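Local coordinates for protein beta-glucoside phosphorylase BglX (Unidentified, PDB 5VQE) that probably cleaves beta-glucosides by transferring the glucosyl unit to phosphate, as a beta-glucoside phosphorylase of glycoside hydrolase family 3, at residues E331-C335 / G336-H340; E341-D344 / E345-R349. One frame throughout, in Å; residues are numbered along the deposited sequence.

Interaction 1: residues E331-C335 / G336-H340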
ATOM      1  N   GLU A 331     -28.776  13.833   8.261  1.00 14.17           N
ATOM      2  CA  GLU A 331     -29.013  15.223   8.627  1.00 15.43           C
ATOM      3  C   GLU A 331     -28.327  16.181   7.666  1.00 18.74           C
ATOM      4  O   GLU A 331     -28.877  17.251   7.374  1.00 15.18           O
ATOM      5  CB  GLU A 331     -28.553  15.459  10.065  1.00 18.11           C
ATOM      6  CG  GLU A 331     -29.474  14.758  11.065  1.00 20.62           C
ATOM      7  CD  GLU A 331     -29.029  14.891  12.505  1.00 28.79           C
ATOM      8  OE1 GLU A 331     -28.001  15.554  12.763  1.00 28.91           O
ATOM      9  OE2 GLU A 331     -29.721  14.327  13.379  1.00 28.98           O
ATOM     10  N   GLY A 332     -27.147  15.812   7.151  1.00 13.34           N
ATOM     11  CA  GLY A 332     -26.502  16.617   6.127  1.00 12.33           C
ATOM     12  C   GLY A 332     -27.326  16.725   4.858  1.00 13.92           C
ATOM     13  O   GLY A 332     -27.375  17.783   4.228  1.00 15.62           O
ATOM     14  N   LEU A 333     -27.982  15.627   4.464  1.00 13.82           N
ATOM     15  CA  LEU A 333     -28.875  15.672   3.311  1.00 15.97           C
ATOM     16  C   LEU A 333     -30.102  16.530   3.597  1.00 17.25           C
ATOM     17  O   LEU A 333     -30.508  17.344   2.759  1.00 17.32           O
ATOM     18  CB  LEU A 333     -29.287  14.249   2.920  1.00 15.58           C
ATOM     19  CG  LEU A 333     -30.181  14.095   1.693  1.00 18.13           C
ATOM     20  CD1 LEU A 333     -29.483  14.618   0.430  1.00 17.58           C
ATOM     21  CD2 LEU A 333     -30.602  12.638   1.516  1.00 15.65           C
ATOM     22  N   SER A 334     -30.704  16.379   4.773  1.00 19.50           N
ATOM     23  CA  SER A 334     -31.950  17.098   5.022  1.00 21.48           C
ATOM     24  C   SER A 334     -31.718  18.594   5.172  1.00 17.92           C
ATOM     25  O   SER A 334     -32.569  19.382   4.751  1.00 21.93           O
ATOM     26  CB  SER A 334     -32.666  16.540   6.254  1.00 21.42           C
ATOM     27  OG  SER A 334     -31.790  16.395   7.347  1.00 27.91           O
ATOM     28  N   CYS A 335     -30.577  19.010   5.731  1.00 19.82           N
ATOM     29  CA  CYS A 335     -30.305  20.421   5.993  1.00 19.06           C
ATOM     30  C   CYS A 335     -29.452  21.100   4.925  1.00 23.02           C
ATOM     31  O   CYS A 335     -29.148  22.286   5.070  1.00 27.52           O
ATOM     32  CB  CYS A 335     -29.618  20.591   7.352  1.00 20.91           C
ATOM     33  SG  CYS A 335     -27.820  20.340   7.299  1.00 34.95           S
ATOM     34  N   GLY A 336     -29.049  20.391   3.870  1.00 20.95           N
ATOM     35  CA  GLY A 336     -28.393  21.014   2.734  1.00 23.60           C
ATOM     36  C   GLY A 336     -26.875  21.029   2.743  1.00 22.29           C
ATOM     37  O   GLY A 336     -26.280  21.648   1.853  1.00 22.75           O
ATOM     38  N   LEU A 337     -26.217  20.398   3.717  1.00 15.80           N
ATOM     39  CA  LEU A 337     -24.773  20.206   3.591  1.00 19.38           C
ATOM     40  C   LEU A 337     -24.445  19.303   2.414  1.00 18.72           C
ATOM     41  O   LEU A 337     -23.378  19.429   1.799  1.00 18.32           O
ATOM     42  CB  LEU A 337     -24.195  19.613   4.875  1.00 19.01           C
ATOM     43  CG  LEU A 337     -23.666  20.600   5.913  1.00 25.60           C
ATOM     44  CD1 LEU A 337     -24.576  21.802   6.089  1.00 36.08           C
ATOM     45  CD2 LEU A 337     -23.497  19.865   7.224  1.00 20.66           C
ATOM     46  N   LEU A 338     -25.344  18.381   2.099  1.00 14.06           N
ATOM     47  CA  LEU A 338     -25.238  17.517   0.935  1.00 15.36           C
ATOM     48  C   LEU A 338     -26.516  17.686   0.133  1.00 15.11           C
ATOM     49  O   LEU A 338     -27.614  17.555   0.685  1.00 14.03           O
ATOM     50  CB  LEU A 338     -25.056  16.056   1.349  1.00 16.30           C
ATOM     51  CG  LEU A 338     -25.186  14.999   0.247  1.00 11.11           C
ATOM     52  CD1 LEU A 338     -24.107  15.173  -0.800  1.00 13.51           C
ATOM     53  CD2 LEU A 338     -25.125  13.611   0.840  1.00 14.35           C
ATOM     54  N   THR A 339     -26.382  17.998  -1.144  1.00 13.92           N
ATOM     55  CA  THR A 339     -27.563  18.180  -1.971  1.00 18.67           C
ATOM     56  C   THR A 339     -28.059  16.841  -2.503  1.00 22.69           C
ATOM     57  O   THR A 339     -27.289  15.892  -2.690  1.00 17.10           O
ATOM     58  CB  THR A 339     -27.271  19.127  -3.137  1.00 18.58           C
ATOM     59  OG1 THR A 339     -26.361  18.504  -4.044  1.00 18.56           O
ATOM     60  CG2 THR A 339     -26.669  20.430  -2.627  1.00 20.94           C
ATOM     61  N   HIS A 340     -29.373  16.767  -2.721  1.00 15.56           N
ATOM     62  CA  HIS A 340     -29.963  15.578  -3.327  1.00 19.79           C
ATOM     63  C   HIS A 340     -29.407  15.335  -4.717  1.00 18.59           C
ATOM     64  O   HIS A 340     -29.327  14.185  -5.164  1.00 20.94           O
ATOM     65  CB  HIS A 340     -31.485  15.720  -3.397  1.00 17.48           C
ATOM     66  CG  HIS A 340     -32.157  15.615  -2.067  1.00 13.98           C
ATOM     67  ND1 HIS A 340     -32.760  14.455  -1.632  1.00 19.90           N
ATOM     68  CD2 HIS A 340     -32.303  16.515  -1.070  1.00 17.71           C
ATOM     69  CE1 HIS A 340     -33.258  14.650  -0.424  1.00 18.88           C
ATOM     70  NE2 HIS A 340     -32.994  15.891  -0.060  1.00 21.10           N
TER
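With CG of L333 anti to the backbone N (chi1 -178°) and CG of H340 anti to its own carbonyl carbon (chi1 -72°), the leucine branch and the imidazole ring meet across the turn that follows helix 322-335. CD1 of L333 lies 3.6 Å from the centroid of the H340 ring and almost on the ring normal, a CH-pi contact centred over one face; the two side chains cross at about a right angle. The same CD1 passes CG of L338 at 4.3 Å, while L338 itself packs on helices 301-310 and 30-36.

The backbone supplies the frame. G336 is the first residue to leave helical backbone angles, with a positive phi, in a Schellman motif. O of G332 accepts N of L338 at 3.0 Å and, weakly, N of G336. CA of L333 also approaches O of L338 at 3.5 Å in a CA-H...O contact. SG of C335 rests 3.8 Å from CD1 of L337. T339 is the N-cap of the next helix, its OG1 accepting N of R342. The chemistry is thus divided: backbone polar atoms shape the helix end, and dispersion and CH-pi contacts hold L333 against the start of the next helix.

Interaction 2: residues E341-D344 / E345-R349; sequences ERLD and EAVAR
R342 and E345 form an i to i+3 salt bridge on helix 340-356, within the family 3 N-terminal domain of the TIM-barrel clan. The R342 chain leaves CB with CG anti to the backbone N (chi1 176°), then bends at chi2, turning along the helix toward E345. CD passes OE1 of E345 at 3.8 Å. NE bonds to O of I309. Over one face of the planar guanidinium sits CB of A346, displaced from the centre toward NH2, 3.9 Å away. NH2 itself forms a salt bridge to D314. NH1 gives its hydrogen bond to OE1 of E345 at 3.0 Å, meeting that oxygen from above the carboxylate plane, the two planes 62° apart. Bonds from NE, NH1 and NH2 to different partners limit the guanidinium's rotation.

Backbone i to i+4 bonds join N of A346 to O of R342 at 2.9 Å and N of V347 to O of L343 at 3.0 Å. L343 and V347 lie side by side, CD1 to CG2 4.1 Å, facing helix 30-36. A water in the plane of both guanidinium groups accepts from NH1 of R342 at 3.1 Å and from NH1 of R349 at 2.8 Å.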
ATOM      1  N   GLU A 341     -29.024  16.404  -5.413  1.00 17.49           N
ATOM      2  CA  GLU A 341     -28.521  16.269  -6.772  1.00 19.80           C
ATOM      3  C   GLU A 341     -27.107  15.695  -6.775  1.00 17.67           C
ATOM      4  O   GLU A 341     -26.760  14.865  -7.626  1.00 18.29           O
ATOM      5  CB  GLU A 341     -28.578  17.631  -7.465  1.00 25.33           C
ATOM      6  CG  GLU A 341     -30.015  18.125  -7.756  1.00 26.98           C
ATOM      7  CD  GLU A 341     -30.728  18.788  -6.562  1.00 26.91           C
ATOM      8  OE1 GLU A 341     -30.099  19.039  -5.505  1.00 21.17           O
ATOM      9  OE2 GLU A 341     -31.940  19.065  -6.693  1.00 22.71           O
ATOM     10  N   ARG A 342     -26.289  16.102  -5.808  1.00 16.45           N
ATOM     11  CA  ARG A 342     -24.955  15.535  -5.674  1.00 18.44           C
ATOM     12  C   ARG A 342     -25.013  14.104  -5.138  1.00 15.19           C
ATOM     13  O   ARG A 342     -24.205  13.253  -5.528  1.00 13.27           O
ATOM     14  CB  ARG A 342     -24.130  16.442  -4.772  1.00 19.85           C
ATOM     15  CG  ARG A 342     -22.750  15.955  -4.457  1.00 18.96           C
ATOM     16  CD  ARG A 342     -21.805  15.893  -5.642  1.00 19.67           C
ATOM     17  NE  ARG A 342     -20.758  14.946  -5.279  1.00 13.29           N
ATOM     18  CZ  ARG A 342     -20.338  13.925  -6.014  1.00 14.65           C
ATOM     19  NH1 ARG A 342     -20.807  13.714  -7.232  1.00 13.87           N
ATOM     20  NH2 ARG A 342     -19.405  13.120  -5.522  1.00 17.88           N
ATOM     21  N   LEU A 343     -25.958  13.818  -4.241  1.00 15.65           N
ATOM     22  CA  LEU A 343     -26.152  12.444  -3.787  1.00 18.74           C
ATOM     23  C   LEU A 343     -26.427  11.517  -4.965  1.00 15.96           C
ATOM     24  O   LEU A 343     -25.824  10.443  -5.081  1.00 13.47           O
ATOM     25  CB  LEU A 343     -27.299  12.381  -2.779  1.00 17.67           C
ATOM     26  CG  LEU A 343     -27.710  10.986  -2.314  1.00 16.45           C
ATOM     27  CD1 LEU A 343     -26.550  10.292  -1.618  1.00 12.64           C
ATOM     28  CD2 LEU A 343     -28.909  11.071  -1.381  1.00 17.36           C
ATOM     29  N   ASP A 344     -27.337  11.918  -5.856  1.00 16.33           N
ATOM     30  CA  ASP A 344     -27.676  11.071  -6.993  1.00 16.82           C
ATOM     31  C   ASP A 344     -26.487  10.878  -7.918  1.00 14.86           C
ATOM     32  O   ASP A 344     -26.338   9.812  -8.524  1.00 14.86           O
ATOM     33  CB  ASP A 344     -28.851  11.667  -7.771  1.00 14.94           C
ATOM     34  CG  ASP A 344     -30.180  11.438  -7.087  1.00 18.02           C
ATOM     35  OD1 ASP A 344     -30.224  10.665  -6.112  1.00 19.19           O
ATOM     36  OD2 ASP A 344     -31.189  12.027  -7.525  1.00 21.48           O
ATOM     37  N   GLU A 345     -25.632  11.890  -8.036  1.00 12.67           N
ATOM     38  CA  GLU A 345     -24.488  11.798  -8.932  1.00 16.82           C
ATOM     39  C   GLU A 345     -23.418  10.882  -8.357  1.00 11.42           C
ATOM     40  O   GLU A 345     -22.786  10.109  -9.086  1.00 12.66           O
ATOM     41  CB  GLU A 345     -23.939  13.200  -9.188  1.00 12.55           C
ATOM     42  CG  GLU A 345     -22.871  13.279 -10.252  1.00 17.84           C
ATOM     43  CD  GLU A 345     -22.330  14.682 -10.409  1.00 22.21           C
ATOM     44  OE1 GLU A 345     -22.070  15.340  -9.375  1.00 20.60           O
ATOM     45  OE2 GLU A 345     -22.178  15.132 -11.563  1.00 26.75           O
ATOM     46  N   ALA A 346     -23.212  10.939  -7.045  1.00 13.75           N
ATOM     47  CA  ALA A 346     -22.280  10.017  -6.404  1.00 14.31           C
ATOM     48  C   ALA A 346     -22.753   8.578  -6.553  1.00 13.42           C
ATOM     49  O   ALA A 346     -21.983   7.692  -6.941  1.00 12.53           O
ATOM     50  CB  ALA A 346     -22.122  10.391  -4.931  1.00 12.82           C
ATOM     51  N   VAL A 347     -24.027   8.322  -6.248  1.00 13.75           N
ATOM     52  CA  VAL A 347     -24.551   6.963  -6.332  1.00 10.75           C
ATOM     53  C   VAL A 347     -24.537   6.464  -7.766  1.00 12.45           C
ATOM     54  O   VAL A 347     -24.314   5.274  -8.012  1.00 14.17           O
ATOM     55  CB  VAL A 347     -25.963   6.906  -5.722  1.00 13.11           C
ATOM     56  CG1 VAL A 347     -26.601   5.555  -5.971  1.00 15.12           C
ATOM     57  CG2 VAL A 347     -25.883   7.182  -4.243  1.00 13.36           C
ATOM     58  N   ALA A 348     -24.766   7.349  -8.736  1.00 10.51           N
ATOM     59  CA  ALA A 348     -24.697   6.930 -10.131  1.00 12.83           C
ATOM     60  C   ALA A 348     -23.309   6.403 -10.474  1.00 13.48           C
ATOM     61  O   ALA A 348     -23.174   5.412 -11.200  1.00 11.29           O
ATOM     62  CB  ALA A 348     -25.070   8.086 -11.054  1.00 12.73           C
ATOM     63  N   ARG A 349     -22.260   7.053  -9.965  1.00 10.65           N
ATOM     64  CA  ARG A 349     -20.910   6.591 -10.263  1.00 10.06           C
ATOM     65  C   ARG A 349     -20.582   5.303  -9.517  1.00 11.76           C
ATOM     66  O   ARG A 349     -19.791   4.492 -10.010  1.00 10.85           O
ATOM     67  CB  ARG A 349     -19.891   7.683  -9.931  1.00 13.76           C
ATOM     68  CG  ARG A 349     -19.638   8.645 -11.076  1.00 12.44           C
ATOM     69  CD  ARG A 349     -18.354   9.421 -10.874  1.00 14.13           C
ATOM     70  NE  ARG A 349     -17.967  10.177 -12.067  1.00 14.98           N
ATOM     71  CZ  ARG A 349     -18.241  11.465 -12.276  1.00 16.18           C
ATOM     72  NH1 ARG A 349     -18.920  12.169 -11.387  1.00 14.77           N
ATOM     73  NH2 ARG A 349     -17.834  12.054 -13.388  1.00 13.05           N
TER
HETATM   74  O   HOH W   1     -20.252  11.318  -9.036  1.00 10.30           O

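How the interactions relate
Interaction 1 closes just before interaction 2 opens: 331-340 carries the end of helix 322-335, the turn after it and the first residue of helix 340-356, and 341-349 runs up that helix. Their centres are 13 Å apart, and they touch, CD2 of L333 lying 3.7 Å from CD2 of L343. Helix 30-36 spans both, taking L333, L338 and H340 from the first and L343 and V347 from the second. Helix 301-310 also serves both, through L338 and through O of I309. With centres about 34 and 28 Å from the chain centre, both sit at the periphery; these shared contacts tie the turn and the helix after it to neighbouring helices of the N-terminal domain.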